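Local structure of anopheles Plasmodium-responsive Leucine-rich repeat protein 1B (Anopheles gambiae, 4XGO) at residues Q125-R130 with N146-L151. The protein probably acts in the mosquito response to Plasmodium as a partner of LRIM1; this chain is its leucine-rich repeat domain. Sequence-based numbering, arbitrary orientation.
With NAG (2-acetamido-2-deoxy-beta-D-glucopyranose), chain C; NAG (2-acetamido-2-deoxy-beta-D-glucopyranose), chain B; GOL (glycerol), chain I.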
loop_
_atom_site.group_PDB
_atom_site.type_symbol
_atom_site.label_atom_id
_atom_site.label_comp_id
_atom_site.label_asym_id
_atom_site.label_seq_id
_atom_site.Cartn_x
_atom_site.Cartn_y
_atom_site.Cartn_z
ATOM N N GLN A 125 18.009 2.251 -5.728
ATOM C CA GLN A 125 16.637 1.764 -5.648
ATOM C C GLN A 125 15.696 2.931 -5.866
ATOM O O GLN A 125 15.650 3.856 -5.039
ATOM C CB GLN A 125 16.382 1.163 -4.272
ATOM C CG GLN A 125 17.280 -0.009 -3.935
ATOM C CD GLN A 125 17.020 -1.187 -4.822
ATOM O OE1 GLN A 125 15.873 -1.635 -4.953
ATOM N NE2 GLN A 125 18.081 -1.707 -5.454
ATOM N N LEU A 126 14.983 2.904 -6.993
ATOM C CA LEU A 126 14.065 3.954 -7.396
ATOM C C LEU A 126 12.710 3.390 -7.813
ATOM O O LEU A 126 11.944 4.070 -8.530
ATOM C CB LEU A 126 14.664 4.740 -8.563
ATOM C CG LEU A 126 15.909 5.575 -8.226
ATOM C CD1 LEU A 126 16.539 6.166 -9.467
ATOM C CD2 LEU A 126 15.564 6.657 -7.226
ATOM N N SER A 127 12.396 2.177 -7.359
ATOM C CA SER A 127 11.148 1.552 -7.762
ATOM C C SER A 127 9.939 2.338 -7.239
ATOM O O SER A 127 10.013 3.014 -6.230
ATOM C CB SER A 127 11.089 0.104 -7.282
ATOM O OG SER A 127 10.949 0.064 -5.878
ATOM N N SER A 128 8.831 2.255 -7.976
ATOM C CA SER A 128 7.545 2.782 -7.523
ATOM C C SER A 128 7.583 4.294 -7.321
ATOM O O SER A 128 7.190 4.814 -6.281
ATOM C CB SER A 128 7.036 2.057 -6.269
ATOM O OG SER A 128 6.844 0.670 -6.510
ATOM N N ASN A 129 8.070 4.984 -8.333
ATOM C CA ASN A 129 7.905 6.420 -8.456
ATOM C C ASN A 129 7.064 6.705 -9.718
ATOM O O ASN A 129 6.228 5.875 -10.089
ATOM C CB ASN A 129 9.280 7.061 -8.506
ATOM C CG ASN A 129 9.911 7.163 -7.133
ATOM O OD1 ASN A 129 9.565 8.044 -6.362
ATOM N ND2 ASN A 129 10.858 6.303 -6.852
ATOM N N ARG A 130 7.269 7.862 -10.352
ATOM C CA ARG A 130 6.618 8.180 -11.633
ATOM C C ARG A 130 7.648 8.591 -12.671
ATOM O O ARG A 130 7.421 9.533 -13.451
ATOM C CB ARG A 130 5.631 9.331 -11.468
ATOM C CG ARG A 130 4.561 9.158 -10.417
ATOM C CD ARG A 130 3.751 10.448 -10.285
ATOM N NE ARG A 130 4.513 11.555 -9.704
ATOM C CZ ARG A 130 4.022 12.763 -9.425
ATOM N NH1 ARG A 130 2.746 13.045 -9.710
ATOM N NH2 ARG A 130 4.801 13.702 -8.864
ATOM N N ASN A 146 17.356 -0.975 -9.371
ATOM C CA ASN A 146 15.946 -1.291 -9.479
ATOM C C ASN A 146 15.193 -0.025 -9.806
ATOM O O ASN A 146 15.152 0.912 -8.986
ATOM C CB ASN A 146 15.460 -1.927 -8.172
ATOM C CG ASN A 146 14.095 -2.559 -8.290
ATOM O OD1 ASN A 146 13.286 -2.216 -9.176
ATOM N ND2 ASN A 146 13.844 -3.519 -7.394
ATOM N N VAL A 147 14.615 0.017 -11.014
ATOM C CA VAL A 147 13.769 1.104 -11.447
ATOM C C VAL A 147 12.373 0.596 -11.845
ATOM O O VAL A 147 11.686 1.229 -12.643
ATOM C CB VAL A 147 14.390 1.945 -12.598
ATOM C CG1 VAL A 147 15.643 2.670 -12.119
ATOM C CG2 VAL A 147 14.705 1.094 -13.838
ATOM N N SER A 148 11.943 -0.509 -11.233
ATOM C CA SER A 148 10.652 -1.102 -11.558
ATOM C C SER A 148 9.509 -0.190 -11.125
ATOM O O SER A 148 9.683 0.631 -10.251
ATOM C CB SER A 148 10.492 -2.487 -10.921
ATOM O OG SER A 148 10.436 -2.433 -9.496
ATOM N N TYR A 149 8.353 -0.331 -11.773
ATOM C CA TYR A 149 7.154 0.440 -11.456
ATOM C C TYR A 149 7.385 1.952 -11.613
ATOM O O TYR A 149 7.215 2.736 -10.690
ATOM C CB TYR A 149 6.603 0.075 -10.077
ATOM C CG TYR A 149 6.122 -1.355 -9.982
ATOM C CD1 TYR A 149 4.809 -1.686 -10.312
ATOM C CD2 TYR A 149 6.977 -2.373 -9.576
ATOM C CE1 TYR A 149 4.359 -2.997 -10.217
ATOM C CE2 TYR A 149 6.520 -3.685 -9.466
ATOM C CZ TYR A 149 5.210 -3.967 -9.805
ATOM O OH TYR A 149 4.726 -5.264 -9.708
ATOM N N ASN A 150 7.743 2.335 -12.827
ATOM C CA ASN A 150 7.891 3.725 -13.206
ATOM C C ASN A 150 7.235 3.930 -14.573
ATOM O O ASN A 150 6.405 3.082 -15.004
ATOM C CB ASN A 150 9.367 4.097 -13.132
ATOM C CG ASN A 150 9.788 4.437 -11.722
ATOM O OD1 ASN A 150 9.307 5.421 -11.154
ATOM N ND2 ASN A 150 10.669 3.647 -11.158
ATOM N N LEU A 151 7.569 5.030 -15.238
ATOM C CA LEU A 151 6.997 5.376 -16.547
ATOM C C LEU A 151 8.065 5.564 -17.602
ATOM O O LEU A 151 7.949 6.450 -18.480
ATOM C CB LEU A 151 6.176 6.653 -16.417
ATOM C CG LEU A 151 4.992 6.532 -15.462
ATOM C CD1 LEU A 151 4.412 7.890 -15.130
ATOM C CD2 LEU A 151 3.918 5.607 -15.993
HETATM C C1 NAG C . 12.586 -4.233 -7.351
HETATM C C2 NAG C . 12.766 -5.641 -6.785
HETATM C C3 NAG C . 11.404 -6.326 -6.641
HETATM C C4 NAG C . 10.453 -5.479 -5.810
HETATM C C5 NAG C . 10.464 -4.038 -6.333
HETATM C C6 NAG C . 9.659 -3.143 -5.387
HETATM C C7 NAG C . 14.442 -7.317 -7.339
HETATM C C8 NAG C . 15.117 -8.136 -8.393
HETATM N N2 NAG C . 13.512 -6.449 -7.708
HETATM O O3 NAG C . 11.543 -7.629 -6.099
HETATM O O4 NAG C . 9.108 -5.939 -5.989
HETATM O O5 NAG C . 11.781 -3.521 -6.442
HETATM O O6 NAG C . 8.468 -2.854 -6.093
HETATM O O7 NAG C . 14.765 -7.463 -6.169
HETATM C C1 NAG B . 8.560 -6.593 -4.838
HETATM C C2 NAG B . 7.043 -6.582 -4.948
HETATM C C3 NAG B . 6.430 -7.270 -3.730
HETATM C C4 NAG B . 7.152 -8.561 -3.325
HETATM C C5 NAG B . 8.671 -8.519 -3.512
HETATM C C6 NAG B . 9.269 -9.921 -3.487
HETATM C C7 NAG B . 5.715 -4.724 -5.892
HETATM C C8 NAG B . 5.372 -3.263 -5.818
HETATM N N2 NAG B . 6.596 -5.196 -5.005
HETATM O O3 NAG B . 5.072 -7.551 -4.004
HETATM O O4 NAG B . 6.863 -8.836 -1.966
HETATM O O5 NAG B . 8.998 -7.932 -4.753
HETATM O O6 NAG B . 10.671 -9.834 -3.357
HETATM O O7 NAG B . 5.180 -5.410 -6.749
HETATM C C1 GOL I . 17.743 -5.029 -5.415
HETATM O O1 GOL I . 17.623 -5.020 -6.846
HETATM C C2 GOL I . 16.361 -5.083 -4.776
HETATM O O2 GOL I . 15.527 -4.011 -5.238
HETATM C C3 GOL I . 16.498 -5.039 -3.260
HETATM O O3 GOL I . 15.484 -5.864 -2.674
#
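Asn146 of one leucine-rich repeat receives Leu126 N of the preceding repeat on its carbonyl oxygen O, a 2.8 Å backbone hydrogen bond and one rung of the solenoid's parallel strand ladder, in which Gln125 pairs with Asn146. Its CG lies anti to the backbone N (chi1 -167°) and, with chi2 -23°, lets OD1 turn back to take Ser148 N at 3.0 Å in an Asx turn and also Ser148 OG; ND2 carries the first N-acetylglucosamine of the glycan. Val147 CG1 then packs 4.2 Å from Leu126 CB on the interior side. Ser148 O accepts Ser128 N at 2.9 Å, and Ser127 CA adds a C-H...O contact to the same oxygen. Tyr149 sets its CB beside Ser128 OG; its ring stacks with His168, and the acetamide methyl of the second sugar lies over one face. Asn150 illustrates the asparagine ladder of such repeats. Its ND2 bonds Val147 O within its own turn and reaches across to Leu126 O at 3.0 Å, both nearly in its amide plane, while OD1 bonds Leu131 N and, weakly, Asn129 N. Leu126 O is thus gripped from opposite faces of its carbonyl plane, by Asn129 ND2 and Asn150 ND2.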